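Local coordinates for protein glutathione synthetase-like effector 30 (Gpa-GSS30-apo) (Globodera pallida, PDB 5OET) that is an effector from the glutathione synthetase family, whose housekeeping members join glycine to gamma-glutamylcysteine with ATP, and has probably taken on a new role in plant parasitism, at residues Val246-Gly252 against Lys278-Ile284; Ala236-Asn242 against Val307-Val311. All coordinates share one frame; numbering follows the deposited sequence.

Contact 1: Val246-Gly252 against Lys278-Ile284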
loop_
_atom_site.group_PDB
_atom_site.type_symbol
_atom_site.label_atom_id
_atom_site.label_comp_id
_atom_site.label_asym_id
_atom_site.label_seq_id
_atom_site.Cartn_x
_atom_site.Cartn_y
_atom_site.Cartn_z
ATOM N N VAL A 246 -2.180 18.864 -19.924
ATOM C CA VAL A 246 -1.879 17.683 -19.122
ATOM C C VAL A 246 -0.525 17.822 -18.489
ATOM O O VAL A 246 0.314 18.573 -18.960
ATOM C CB VAL A 246 -1.829 16.368 -19.967
ATOM C CG1 VAL A 246 -3.088 16.211 -20.808
ATOM C CG2 VAL A 246 -0.566 16.269 -20.855
ATOM N N ILE A 247 -0.301 17.030 -17.461
ATOM C CA ILE A 247 0.995 16.908 -16.844
ATOM C C ILE A 247 1.632 15.584 -17.302
ATOM O O ILE A 247 1.025 14.515 -17.176
ATOM C CB ILE A 247 0.851 16.947 -15.324
ATOM C CG1 ILE A 247 0.400 18.336 -14.883
ATOM C CG2 ILE A 247 2.173 16.603 -14.670
ATOM C CD1 ILE A 247 -0.110 18.362 -13.464
ATOM N N LEU A 248 2.861 15.659 -17.813
ATOM C CA LEU A 248 3.536 14.497 -18.351
ATOM C C LEU A 248 4.471 13.920 -17.309
ATOM O O LEU A 248 5.298 14.651 -16.745
ATOM C CB LEU A 248 4.322 14.887 -19.585
ATOM C CG LEU A 248 4.754 13.778 -20.542
ATOM C CD1 LEU A 248 3.541 13.070 -21.133
ATOM C CD2 LEU A 248 5.605 14.392 -21.654
ATOM N N PHE A 249 4.313 12.621 -17.030
ATOM C CA PHE A 249 5.246 11.883 -16.187
ATOM C C PHE A 249 6.086 11.067 -17.155
ATOM O O PHE A 249 5.567 10.138 -17.830
ATOM C CB PHE A 249 4.523 10.992 -15.179
ATOM C CG PHE A 249 3.940 11.747 -14.023
ATOM C CD1 PHE A 249 2.866 12.602 -14.200
ATOM C CD2 PHE A 249 4.464 11.623 -12.766
ATOM C CE1 PHE A 249 2.312 13.314 -13.137
ATOM C CE2 PHE A 249 3.906 12.328 -11.687
ATOM C CZ PHE A 249 2.835 13.189 -11.881
ATOM N N LEU A 250 7.364 11.441 -17.241
ATOM C CA LEU A 250 8.311 10.805 -18.134
ATOM C C LEU A 250 9.183 9.833 -17.340
ATOM O O LEU A 250 9.904 10.243 -16.437
ATOM C CB LEU A 250 9.158 11.887 -18.787
ATOM C CG LEU A 250 9.804 11.627 -20.140
ATOM C CD1 LEU A 250 8.784 11.170 -21.164
ATOM C CD2 LEU A 250 10.467 12.906 -20.603
ATOM N N HIS A 251 9.087 8.542 -17.673
ATOM C CA HIS A 251 9.825 7.480 -16.970
ATOM C C HIS A 251 10.795 6.792 -17.910
ATOM O O HIS A 251 10.694 6.929 -19.110
ATOM C CB HIS A 251 8.844 6.466 -16.373
ATOM C CG HIS A 251 8.128 6.985 -15.177
ATOM N ND1 HIS A 251 8.556 6.715 -13.907
ATOM C CD2 HIS A 251 7.067 7.817 -15.049
ATOM C CE1 HIS A 251 7.774 7.330 -13.039
ATOM N NE2 HIS A 251 6.888 8.041 -13.705
ATOM N N GLY A 252 11.752 6.073 -17.330
ATOM C CA GLY A 252 12.716 5.287 -18.077
ATOM C C GLY A 252 12.116 4.008 -18.604
ATOM O O GLY A 252 12.540 3.530 -19.642
ATOM N N LYS A 278 -5.416 15.782 -15.762
ATOM C CA LYS A 278 -4.951 14.556 -16.383
ATOM C C LYS A 278 -3.432 14.515 -16.280
ATOM O O LYS A 278 -2.744 15.485 -16.573
ATOM C CB LYS A 278 -5.414 14.435 -17.834
ATOM C CG LYS A 278 -6.923 14.284 -18.002
ATOM C CD LYS A 278 -7.386 14.670 -19.419
ATOM C CE LYS A 278 -7.442 16.179 -19.640
ATOM N NZ LYS A 278 -7.578 16.609 -21.069
ATOM N N CYS A 279 -2.943 13.383 -15.816
ATOM C CA CYS A 279 -1.542 13.091 -15.721
ATOM C C CYS A 279 -1.311 11.955 -16.699
ATOM O O CYS A 279 -2.002 10.950 -16.623
ATOM C CB CYS A 279 -1.207 12.640 -14.290
ATOM S SG CYS A 279 -1.395 13.950 -13.033
ATOM N N ARG A 280 -0.355 12.093 -17.604
ATOM C CA ARG A 280 -0.150 11.090 -18.622
ATOM C C ARG A 280 1.197 10.425 -18.442
ATOM O O ARG A 280 2.213 11.086 -18.452
ATOM C CB ARG A 280 -0.300 11.730 -19.999
ATOM C CG ARG A 280 -1.662 12.358 -20.206
ATOM C CD ARG A 280 -2.775 11.313 -20.368
ATOM N NE ARG A 280 -3.357 11.431 -21.714
ATOM C CZ ARG A 280 -3.142 10.617 -22.750
ATOM N NH1 ARG A 280 -2.380 9.533 -22.666
ATOM N NH2 ARG A 280 -3.710 10.899 -23.906
ATOM N N PHE A 281 1.191 9.112 -18.243
ATOM C CA PHE A 281 2.410 8.338 -17.982
ATOM C C PHE A 281 2.939 7.743 -19.266
ATOM O O PHE A 281 2.284 6.891 -19.858
ATOM C CB PHE A 281 2.159 7.236 -16.967
ATOM C CG PHE A 281 2.154 7.737 -15.573
ATOM C CD1 PHE A 281 1.174 8.635 -15.156
ATOM C CD2 PHE A 281 3.149 7.364 -14.681
ATOM C CE1 PHE A 281 1.172 9.127 -13.876
ATOM C CE2 PHE A 281 3.147 7.851 -13.392
ATOM C CZ PHE A 281 2.155 8.735 -12.987
ATOM N N ILE A 282 4.129 8.195 -19.662
ATOM C CA ILE A 282 4.761 7.800 -20.916
ATOM C C ILE A 282 6.221 7.404 -20.620
ATOM O O ILE A 282 6.853 8.030 -19.766
ATOM C CB ILE A 282 4.619 8.967 -21.957
ATOM C CG1 ILE A 282 4.650 8.445 -23.377
ATOM C CG2 ILE A 282 5.690 10.052 -21.797
ATOM C CD1 ILE A 282 4.552 9.546 -24.412
ATOM N N THR A 283 6.756 6.371 -21.273
ATOM C CA THR A 283 8.195 6.152 -21.213
ATOM C C THR A 283 8.860 7.051 -22.215
ATOM O O THR A 283 8.214 7.566 -23.121
ATOM C CB THR A 283 8.671 4.732 -21.539
ATOM O OG1 THR A 283 8.418 4.431 -22.906
ATOM C CG2 THR A 283 8.013 3.728 -20.671
ATOM N N ILE A 284 10.168 7.209 -22.052
ATOM C CA ILE A 284 10.969 8.008 -22.960
ATOM C C ILE A 284 11.111 7.366 -24.346
ATOM O O ILE A 284 11.226 8.095 -25.322
ATOM C CB ILE A 284 12.341 8.364 -22.332
ATOM C CG1 ILE A 284 12.941 9.591 -23.034
ATOM C CG2 ILE A 284 13.295 7.178 -22.350
ATOM C CD1 ILE A 284 14.184 10.103 -22.376
#

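Contact 2: Ala236-Asn242 against Val307-Val311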
loop_
_atom_site.group_PDB
_atom_site.type_symbol
_atom_site.label_atom_id
_atom_site.label_comp_id
_atom_site.label_asym_id
_atom_site.label_seq_id
_atom_site.Cartn_x
_atom_site.Cartn_y
_atom_site.Cartn_z
ATOM N N ALA A 236 2.349 24.612 -10.637
ATOM C CA ALA A 236 2.979 24.707 -11.964
ATOM C C ALA A 236 1.952 24.643 -13.101
ATOM O O ALA A 236 1.995 25.442 -14.048
ATOM C CB ALA A 236 4.040 23.637 -12.147
ATOM N N TRP A 237 1.030 23.696 -12.999
ATOM C CA TRP A 237 -0.061 23.574 -13.949
ATOM C C TRP A 237 -0.834 24.888 -14.043
ATOM O O TRP A 237 -1.072 25.385 -15.133
ATOM C CB TRP A 237 -0.984 22.446 -13.511
ATOM C CG TRP A 237 -2.054 22.135 -14.464
ATOM C CD1 TRP A 237 -1.946 21.413 -15.613
ATOM C CD2 TRP A 237 -3.420 22.526 -14.355
ATOM N NE1 TRP A 237 -3.169 21.328 -16.226
ATOM C CE2 TRP A 237 -4.092 21.998 -15.468
ATOM C CE3 TRP A 237 -4.146 23.268 -13.418
ATOM C CZ2 TRP A 237 -5.450 22.197 -15.673
ATOM C CZ3 TRP A 237 -5.488 23.455 -13.618
ATOM C CH2 TRP A 237 -6.130 22.925 -14.737
ATOM N N LEU A 238 -1.190 25.467 -12.897
ATOM C CA LEU A 238 -1.851 26.771 -12.877
ATOM C C LEU A 238 -1.039 27.897 -13.525
ATOM O O LEU A 238 -1.612 28.715 -14.237
ATOM C CB LEU A 238 -2.220 27.182 -11.455
ATOM C CG LEU A 238 -3.329 26.426 -10.730
ATOM C CD1 LEU A 238 -3.446 26.964 -9.304
ATOM C CD2 LEU A 238 -4.652 26.569 -11.466
ATOM N N GLU A 239 0.275 27.952 -13.289
ATOM C CA GLU A 239 1.106 28.985 -13.929
ATOM C C GLU A 239 1.156 28.848 -15.457
ATOM O O GLU A 239 1.370 29.822 -16.150
ATOM C CB GLU A 239 2.546 29.011 -13.406
ATOM C CG GLU A 239 2.780 29.080 -11.891
ATOM C CD GLU A 239 1.727 29.839 -11.058
ATOM O OE1 GLU A 239 1.446 31.044 -11.335
ATOM O OE2 GLU A 239 1.193 29.226 -10.086
ATOM N N PHE A 240 0.988 27.638 -15.973
ATOM C CA PHE A 240 0.899 27.419 -17.421
ATOM C C PHE A 240 -0.432 27.945 -17.999
ATOM O O PHE A 240 -0.463 28.471 -19.107
ATOM C CB PHE A 240 1.086 25.939 -17.757
ATOM C CG PHE A 240 1.300 25.674 -19.211
ATOM C CD1 PHE A 240 2.547 25.848 -19.781
ATOM C CD2 PHE A 240 0.242 25.257 -20.018
ATOM C CE1 PHE A 240 2.729 25.621 -21.136
ATOM C CE2 PHE A 240 0.431 25.020 -21.376
ATOM C CZ PHE A 240 1.670 25.200 -21.936
ATOM N N GLY A 241 -1.516 27.769 -17.247
ATOM C CA GLY A 241 -2.763 28.483 -17.493
ATOM C C GLY A 241 -3.599 27.999 -18.667
ATOM O O GLY A 241 -4.237 28.811 -19.339
ATOM N N ASN A 242 -3.607 26.688 -18.887
ATOM C CA ASN A 242 -4.391 26.045 -19.938
ATOM C C ASN A 242 -5.204 24.932 -19.292
ATOM O O ASN A 242 -4.634 23.926 -18.876
ATOM C CB ASN A 242 -3.438 25.469 -20.984
ATOM C CG ASN A 242 -4.143 24.921 -22.229
ATOM O OD1 ASN A 242 -5.123 24.167 -22.155
ATOM N ND2 ASN A 242 -3.589 25.260 -23.385
ATOM N N VAL A 307 -1.895 19.420 -25.112
ATOM C CA VAL A 307 -0.838 20.329 -24.742
ATOM C C VAL A 307 -0.326 19.879 -23.373
ATOM O O VAL A 307 -1.075 19.399 -22.536
ATOM C CB VAL A 307 -1.312 21.799 -24.778
ATOM C CG1 VAL A 307 -0.161 22.751 -24.493
ATOM C CG2 VAL A 307 -1.892 22.129 -26.156
ATOM N N VAL A 308 0.984 19.955 -23.187
ATOM C CA VAL A 308 1.620 19.492 -21.965
ATOM C C VAL A 308 2.073 20.737 -21.236
ATOM O O VAL A 308 2.898 21.486 -21.758
ATOM C CB VAL A 308 2.822 18.579 -22.261
ATOM C CG1 VAL A 308 3.541 18.205 -20.980
ATOM C CG2 VAL A 308 2.389 17.318 -22.983
ATOM N N ALA A 309 1.519 20.953 -20.047
ATOM C CA ALA A 309 1.839 22.111 -19.209
ATOM C C ALA A 309 3.141 21.917 -18.421
ATOM O O ALA A 309 3.942 22.848 -18.289
ATOM C CB ALA A 309 0.695 22.406 -18.255
ATOM N N VAL A 310 3.340 20.710 -17.890
ATOM C CA VAL A 310 4.469 20.372 -17.039
ATOM C C VAL A 310 5.058 19.066 -17.511
ATOM O O VAL A 310 4.324 18.113 -17.689
ATOM C CB VAL A 310 4.006 20.156 -15.592
ATOM C CG1 VAL A 310 5.196 19.888 -14.664
ATOM C CG2 VAL A 310 3.194 21.343 -15.117
ATOM N N VAL A 311 6.371 19.011 -17.696
ATOM C CA VAL A 311 7.038 17.724 -17.907
ATOM C C VAL A 311 7.746 17.318 -16.621
ATOM O O VAL A 311 8.792 17.851 -16.276
ATOM C CB VAL A 311 8.006 17.727 -19.090
ATOM C CG1 VAL A 311 8.675 16.363 -19.223
ATOM C CG2 VAL A 311 7.252 18.016 -20.362
#

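Contact 1: Val246-Gly252 against Lys278-Ile284
The carbonyl oxygen of I247 takes the amide of R280 at 2.8 Å (I247 O to R280 N), and the CA of C279 leans on it in a CA-H...O contact. This bond belongs to the parallel ladder of V246-H251 and C279-T283. K278 O, R280 O and I282 O receive the amides of I247, F249 and H251, while I247 O, F249 O and H251 O receive those of R280, I282 and I284.

One face of the pair carries an aromatic cluster. The rings of F249 and F281 form an offset stack, centroids 4.6 Å apart, planes tilted by 7°. With CG anti to the carbonyl carbon in both (chi1 -76° and -80°), the side chains leave their strands in the same direction and lie side by side; the slip sets F249 CB over the centre of the F281 ring, 3.7 Å from its centroid, as a CH-pi contact. Further along, the H251 imidazole is nearly parallel to F281 but slid aside, NE2 reaching CE2 of F281 at 3.8 Å. At the other end C279 SG comes obliquely to F249, 3.8 Å from CE1.

L248, L250 and I282 share the reverse face, where I282 CG2 touches CD1 of both leucines. V246 rests its CB on the R280 CG at 4.0 Å, and the arginine chain, bent at chi2 and chi3, brings NH1 to E49 of the second subunit in a salt bridge. K278 NZ makes a salt bridge with E244 of its own chain.

The strands are the two arms of a beta-alpha-beta unit: helix 259-270 lies against F249, C279, H251 and F281, with R263 in a cation-pi contact with F281, while strand 306-314 pairs with the other edge of 246-251 and helix 325-331 meets L250 and I284.

Contact 2: Ala236-Asn242 against Val307-Val311
F240 lays its ring over A309, whose CA stands 3.6 Å from the ring centroid, 13° off the normal, in a CH-pi contact over the face. This is helix-on-sheet packing in an alpha/beta layer: the C-terminal end of helix 225-240 rests on strand 306-314 where that strand breaks at A309.

The methyl of A309 touches the same ring near its base, 3.4 Å from F240 CD2. Toward the far end, V307 CG1 comes to F240 CE2 at 3.9 Å, its side chain crossing the phenylalanine at about a right angle. F240 CB points toward the strand, and CG anti to the backbone N (chi1 -168°) carries the ring over A309.

W237, one turn earlier, meets the A309 methyl obliquely with CD1, at 3.9 Å. The corner at A309 separates V307 and V308 from V310, whose branch CG2 lies against the helix, 3.8 Å from A236 CB. No hydrogen bond joins the two segments, and the contact is mainly apolar.

The helix end that presents these side chains is shaped by its own backbone: F240 N is held by A236 O, and G241, with its positive phi, takes the chain out of the helix after F240. In the link to strand 246-251, A245 O accepts a hydrogen bond from W237 NE1, which helps hold the indole in place.

Contacts 1 and 2, with centres about 13 Å apart, meet on one sheet, since strand 246-251 serves contact 1 and also pairs in parallel with strand 306-314 of contact 2. The join is probably hydrogen-bonded: L248 N lies 2.9 Å from V310 O, and V246 O lies 2.9 Å from A309 N. Side chains pack there as well, with L248 CB 3.7 Å from V308 CG1. Helix 225-240 is followed, after a short link, by strand 246-251, so the helix of contact 2 and the first strand of contact 1 are consecutive elements of the chain. Neither contact includes H406 or E426, the residues of the magnesium site.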